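Local coordinates for protein phosphatidylserine synthase (Haemophilus influenzae, PDB 3HSI) that acts as an enzyme of the phospholipase D superfamily, with two large mixed beta-sheets flanked by helices, at residues 15-20 with 238-243; 90-95 with 210-215. All blocks are in the same frame, centred on the assembly; numbering follows the deposited sequence.

In the fold
Neither contact lies in the deep core. Contact 1 is a surface contact, whereas contact 2 is partly buried; their centres are about 40 Å apart, and their nearest atoms about 26 Å. Contact 2 falls within the loop of chain that contact 1 closes. Helix 216-229 lies between their second segments: 210-215 leads into it, and 238-243 comes some residues after it. The partners differ: contact 1 joins the end of helix 8-18 to the approach to strand 245-252 of one sheet, and contact 2 joins the loop after strand 84-90 of the other sheet to the loop leading into helix 216-229. Chemistry follows place: water and a lysine chain at the surface, a bonded indole in contact 2.

Contact 1 (15-20 with 238-243); sequences NLNNLP and VKLPNV
K239 and L240 lie against the last turn of helix 8-18 and the chain that leaves it, and the polar part of the meeting is carried largely by one water. That water accepts a bond of 2.9 Å from the backbone N of L240. It is placed to donate to N17 O at 2.5 Å and L19 O at 2.7 Å, although with further acceptors nearby its protons cannot serve them all at once; the first distance is short, which leaves its exact position less sure. The water thus bridges the backbones of the two segments, which do not bond each other directly.

The direct polar contact is thin: K239 NZ gives a weak hydrogen bond of 3.3 Å to N18 OD1. To get there the lysine chain is extended beyond CG (chi3 -168°).

The rest is van der Waals contact of carbon on oxygen. The L240 methyl CD2 comes 3.3 Å from N17 OD1, while K239 lays CG 3.6 Å from L19 O and CE 3.4 Å from N18 O. Farther along the chain, P20 CA meets the carbonyl O of V238 at 3.7 Å. V238 also pairs with F21 through the backbone, and the L19 side chain packs on L396 and V262.

N17, N18, K239 and L240 also touch a crystal neighbour, which may influence their side chains. The contact ties the C-terminal end of helix 8-18 to the loop before strand 245-252, mainly through one water and a weak bond at the surface; the lysine charge near the helix carboxyl end is probably favourable.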
loop_
_atom_site.group_PDB
_atom_site.type_symbol
_atom_site.label_atom_id
_atom_site.label_comp_id
_atom_site.label_asym_id
_atom_site.label_seq_id
_atom_site.Cartn_x
_atom_site.Cartn_y
_atom_site.Cartn_z
ATOM N N ASN C 15 10.671 23.781 12.519
ATOM C CA ASN C 15 9.609 22.858 12.930
ATOM C C ASN C 15 9.817 22.366 14.365
ATOM O O ASN C 15 8.871 22.327 15.150
ATOM C CB ASN C 15 9.458 21.683 11.961
ATOM C CG ASN C 15 9.230 22.135 10.513
ATOM O OD1 ASN C 15 8.831 23.288 10.245
ATOM N ND2 ASN C 15 9.512 21.246 9.573
ATOM N N LEU C 16 11.050 22.008 14.709
ATOM C CA LEU C 16 11.342 21.561 16.070
ATOM C C LEU C 16 11.085 22.679 17.067
ATOM O O LEU C 16 10.422 22.456 18.060
ATOM C CB LEU C 16 12.760 20.934 16.212
ATOM C CG LEU C 16 12.971 19.638 15.389
ATOM C CD1 LEU C 16 14.415 19.092 15.428
ATOM C CD2 LEU C 16 11.974 18.535 15.769
ATOM N N ASN C 17 11.563 23.881 16.777
ATOM C CA ASN C 17 11.371 25.031 17.670
ATOM C C ASN C 17 9.882 25.333 17.932
ATOM O O ASN C 17 9.509 25.841 19.010
ATOM C CB ASN C 17 12.081 26.281 17.119
ATOM C CG ASN C 17 13.613 26.183 17.182
ATOM O OD1 ASN C 17 14.191 25.494 18.033
ATOM N ND2 ASN C 17 14.275 26.895 16.276
ATOM N N ASN C 18 9.043 25.013 16.940
ATOM C CA ASN C 18 7.618 25.304 17.008
ATOM C C ASN C 18 6.819 24.254 17.796
ATOM O O ASN C 18 5.664 24.480 18.102
ATOM C CB ASN C 18 7.035 25.507 15.593
ATOM C CG ASN C 18 7.129 26.960 15.110
ATOM O OD1 ASN C 18 7.159 27.900 15.916
ATOM N ND2 ASN C 18 7.157 27.150 13.785
ATOM N N LEU C 19 7.424 23.114 18.142
ATOM C CA LEU C 19 6.724 22.117 18.980
ATOM C C LEU C 19 6.321 22.646 20.358
ATOM O O LEU C 19 7.079 23.382 20.978
ATOM C CB LEU C 19 7.565 20.836 19.154
ATOM C CG LEU C 19 7.758 20.078 17.831
ATOM C CD1 LEU C 19 8.620 18.859 18.039
ATOM C CD2 LEU C 19 6.395 19.668 17.225
ATOM N N PRO C 20 5.116 22.276 20.828
ATOM C CA PRO C 20 4.714 22.600 22.192
ATOM C C PRO C 20 5.220 21.526 23.156
ATOM O O PRO C 20 5.280 20.350 22.795
ATOM C CB PRO C 20 3.176 22.572 22.119
ATOM C CG PRO C 20 2.859 21.512 21.088
ATOM C CD PRO C 20 4.016 21.620 20.058
ATOM N N VAL C 238 4.531 25.204 26.328
ATOM C CA VAL C 238 5.248 26.349 25.781
ATOM C C VAL C 238 6.189 25.895 24.664
ATOM O O VAL C 238 6.554 24.722 24.588
ATOM C CB VAL C 238 6.052 27.119 26.873
ATOM C CG1 VAL C 238 5.121 27.651 28.004
ATOM C CG2 VAL C 238 7.205 26.261 27.443
ATOM N N LYS C 239 6.562 26.825 23.796
ATOM C CA LYS C 239 7.640 26.597 22.842
ATOM C C LYS C 239 9.000 26.905 23.492
ATOM O O LYS C 239 9.086 27.745 24.390
ATOM C CB LYS C 239 7.430 27.457 21.609
ATOM C CG LYS C 239 6.339 26.942 20.703
ATOM C CD LYS C 239 6.042 27.984 19.671
ATOM C CE LYS C 239 4.786 27.694 18.886
ATOM N NZ LYS C 239 4.696 28.833 17.922
ATOM N N LEU C 240 10.037 26.185 23.062
ATOM C CA LEU C 240 11.409 26.351 23.584
ATOM C C LEU C 240 11.502 26.562 25.102
ATOM O O LEU C 240 12.027 27.579 25.557
ATOM C CB LEU C 240 12.146 27.478 22.845
ATOM C CG LEU C 240 12.436 27.196 21.359
ATOM C CD1 LEU C 240 13.161 28.377 20.732
ATOM C CD2 LEU C 240 13.261 25.937 21.170
ATOM N N PRO C 241 11.007 25.596 25.891
ATOM C CA PRO C 241 11.158 25.794 27.329
ATOM C C PRO C 241 12.631 25.677 27.704
ATOM O O PRO C 241 13.452 25.208 26.910
ATOM C CB PRO C 241 10.370 24.640 27.921
ATOM C CG PRO C 241 10.535 23.549 26.921
ATOM C CD PRO C 241 10.522 24.241 25.570
ATOM N N ASN C 242 12.966 26.122 28.900
ATOM C CA ASN C 242 14.342 26.085 29.336
ATOM C C ASN C 242 14.516 24.968 30.373
ATOM O O ASN C 242 15.376 25.033 31.245
ATOM C CB ASN C 242 14.749 27.456 29.910
ATOM C CG ASN C 242 16.235 27.514 30.255
ATOM O OD1 ASN C 242 17.041 26.774 29.665
ATOM N ND2 ASN C 242 16.612 28.370 31.227
ATOM N N VAL C 243 13.665 23.956 30.285
ATOM C CA VAL C 243 13.587 22.935 31.325
ATOM C C VAL C 243 13.224 21.650 30.620
ATOM O O VAL C 243 12.619 21.683 29.531
ATOM C CB VAL C 243 12.540 23.320 32.444
ATOM C CG1 VAL C 243 11.096 23.144 31.964
ATOM C CG2 VAL C 243 12.766 22.500 33.698
HETATM O O HOH W 1 9.655 24.272 20.909
#

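Contact 2 (90-95 with 210-215); sequences DWHRAQ and PRTKEI
W91 reaches across to 210-215 with the edge of its indole, and its NE1 donates to T212 OG1 at 3.1 Å. The bond is nearly straight (171°), with the hydroxyl oxygen only 6° out of the ring plane. CG of W91 stands anti to the backbone N (chi1 164°), which sends the indole over toward its partners. Farther round the same rim, CH2 lies 3.3 Å from P210 O, again near the ring plane, and 4.1 Å from P210 CG. I215 approaches differently: its CD1 methyl touches CZ2 at 4.1 Å. Y202 packs on W91, P210 and I215 alike.

Next to W91, the H92 imidazole offers a face to the indole edge, with W91 CD1 3.7 Å above its centre. H92 NE2 is tied to the carbonyl of N133, which helps fix the ring. Within 90-95, R93 N bonds D90 OD2 at 2.9 Å, an Asx motif.

Through T212 and P210, with I215 alongside, the indole joins the loop running into helix 216-229 to the loop after strand 84-90, which lies parallel to 52-56 and 127-130: a loop-to-loop contact in the alpha/beta fold of the phospholipase D superfamily.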
loop_
_atom_site.group_PDB
_atom_site.type_symbol
_atom_site.label_atom_id
_atom_site.label_comp_id
_atom_site.label_asym_id
_atom_site.label_seq_id
_atom_site.Cartn_x
_atom_site.Cartn_y
_atom_site.Cartn_z
ATOM N N ASP C 90 -5.004 -4.177 18.234
ATOM C CA ASP C 90 -5.280 -4.208 16.816
ATOM C C ASP C 90 -6.425 -5.214 16.576
ATOM O O ASP C 90 -6.421 -6.321 17.123
ATOM C CB ASP C 90 -4.026 -4.580 16.032
ATOM C CG ASP C 90 -4.253 -4.513 14.551
ATOM O OD1 ASP C 90 -4.103 -3.395 14.003
ATOM O OD2 ASP C 90 -4.630 -5.565 13.947
ATOM N N TRP C 91 -7.398 -4.789 15.784
ATOM C CA TRP C 91 -8.558 -5.582 15.424
ATOM C C TRP C 91 -8.206 -6.886 14.669
ATOM O O TRP C 91 -8.671 -7.940 15.074
ATOM C CB TRP C 91 -9.487 -4.722 14.607
ATOM C CG TRP C 91 -10.540 -5.432 13.835
ATOM C CD1 TRP C 91 -10.486 -5.813 12.499
ATOM C CD2 TRP C 91 -11.837 -5.806 14.307
ATOM N NE1 TRP C 91 -11.668 -6.406 12.137
ATOM C CE2 TRP C 91 -12.516 -6.414 13.216
ATOM C CE3 TRP C 91 -12.494 -5.682 15.537
ATOM C CZ2 TRP C 91 -13.830 -6.914 13.328
ATOM C CZ3 TRP C 91 -13.815 -6.177 15.656
ATOM C CH2 TRP C 91 -14.459 -6.786 14.546
ATOM N N HIS C 92 -7.397 -6.810 13.604
ATOM C CA HIS C 92 -7.032 -8.006 12.813
ATOM C C HIS C 92 -6.145 -8.985 13.619
ATOM O O HIS C 92 -6.364 -10.194 13.634
ATOM C CB HIS C 92 -6.276 -7.615 11.544
ATOM C CG HIS C 92 -7.005 -6.651 10.668
ATOM N ND1 HIS C 92 -8.075 -7.025 9.876
ATOM C CD2 HIS C 92 -6.798 -5.334 10.429
ATOM C CE1 HIS C 92 -8.506 -5.975 9.201
ATOM N NE2 HIS C 92 -7.753 -4.936 9.521
ATOM N N ARG C 93 -5.157 -8.444 14.315
ATOM C CA ARG C 93 -4.225 -9.266 15.067
ATOM C C ARG C 93 -4.938 -10.068 16.149
ATOM O O ARG C 93 -4.599 -11.234 16.385
ATOM C CB ARG C 93 -3.058 -8.419 15.612
ATOM C CG ARG C 93 -2.034 -9.176 16.439
ATOM C CD ARG C 93 -1.351 -10.312 15.649
ATOM N NE ARG C 93 -0.391 -10.997 16.516
ATOM C CZ ARG C 93 -0.725 -11.883 17.457
ATOM N NH1 ARG C 93 -2.011 -12.224 17.648
ATOM N NH2 ARG C 93 0.225 -12.441 18.204
ATOM N N ALA C 94 -5.957 -9.475 16.757
ATOM C CA ALA C 94 -6.703 -10.152 17.833
ATOM C C ALA C 94 -7.586 -11.328 17.371
ATOM O O ALA C 94 -8.047 -12.110 18.194
ATOM C CB ALA C 94 -7.546 -9.134 18.632
ATOM N N GLN C 95 -7.809 -11.444 16.060
ATOM C CA GLN C 95 -8.764 -12.403 15.546
ATOM C C GLN C 95 -8.155 -13.418 14.584
ATOM O O GLN C 95 -8.844 -13.999 13.772
ATOM C CB GLN C 95 -9.947 -11.679 14.904
ATOM C CG GLN C 95 -10.704 -10.828 15.909
ATOM C CD GLN C 95 -11.841 -10.059 15.295
ATOM O OE1 GLN C 95 -11.652 -8.961 14.759
ATOM N NE2 GLN C 95 -13.043 -10.611 15.396
ATOM N N PRO C 210 -18.815 -8.008 14.616
ATOM C CA PRO C 210 -18.988 -7.967 13.163
ATOM C C PRO C 210 -17.769 -8.564 12.424
ATOM O O PRO C 210 -16.688 -8.681 12.994
ATOM C CB PRO C 210 -19.174 -6.474 12.880
ATOM C CG PRO C 210 -18.447 -5.782 14.012
ATOM C CD PRO C 210 -18.647 -6.667 15.212
ATOM N N ARG C 211 -17.971 -8.987 11.186
ATOM C CA ARG C 211 -16.889 -9.391 10.303
ATOM C C ARG C 211 -16.341 -8.146 9.665
ATOM O O ARG C 211 -17.064 -7.167 9.490
ATOM C CB ARG C 211 -17.385 -10.322 9.196
ATOM C CG ARG C 211 -17.668 -11.726 9.643
ATOM C CD ARG C 211 -19.124 -12.069 9.381
ATOM N NE ARG C 211 -19.353 -13.518 9.428
ATOM C CZ ARG C 211 -19.917 -14.181 10.442
ATOM N NH1 ARG C 211 -20.350 -13.536 11.528
ATOM N NH2 ARG C 211 -20.058 -15.505 10.362
ATOM N N THR C 212 -15.054 -8.196 9.333
ATOM C CA THR C 212 -14.387 -7.157 8.569
ATOM C C THR C 212 -15.199 -6.753 7.321
ATOM O O THR C 212 -15.625 -5.594 7.208
ATOM C CB THR C 212 -12.949 -7.608 8.203
ATOM O OG1 THR C 212 -12.198 -7.831 9.408
ATOM C CG2 THR C 212 -12.241 -6.574 7.337
ATOM N N LYS C 213 -15.446 -7.700 6.413
ATOM C CA LYS C 213 -16.193 -7.413 5.174
ATOM C C LYS C 213 -17.458 -6.609 5.465
ATOM O O LYS C 213 -17.909 -5.784 4.656
ATOM C CB LYS C 213 -16.535 -8.709 4.429
ATOM C CG LYS C 213 -17.522 -9.643 5.146
ATOM C CD LYS C 213 -17.962 -10.809 4.256
ATOM C CE LYS C 213 -18.900 -11.768 5.001
ATOM N NZ LYS C 213 -18.365 -12.238 6.328
ATOM N N GLU C 214 -17.994 -6.845 6.656
ATOM C CA GLU C 214 -19.207 -6.233 7.109
ATOM C C GLU C 214 -19.012 -4.753 7.442
ATOM O O GLU C 214 -19.966 -3.988 7.387
ATOM C CB GLU C 214 -19.656 -7.010 8.329
ATOM C CG GLU C 214 -21.060 -6.831 8.799
ATOM C CD GLU C 214 -21.374 -7.764 9.972
ATOM O OE1 GLU C 214 -20.864 -8.924 9.976
ATOM O OE2 GLU C 214 -22.130 -7.330 10.888
ATOM N N ILE C 215 -17.780 -4.349 7.774
ATOM C CA ILE C 215 -17.494 -2.961 8.177
ATOM C C ILE C 215 -16.362 -2.263 7.376
ATOM O O ILE C 215 -15.746 -1.308 7.869
ATOM C CB ILE C 215 -17.178 -2.858 9.712
ATOM C CG1 ILE C 215 -16.057 -3.836 10.110
ATOM C CG2 ILE C 215 -18.444 -3.076 10.538
ATOM C CD1 ILE C 215 -15.399 -3.566 11.464
#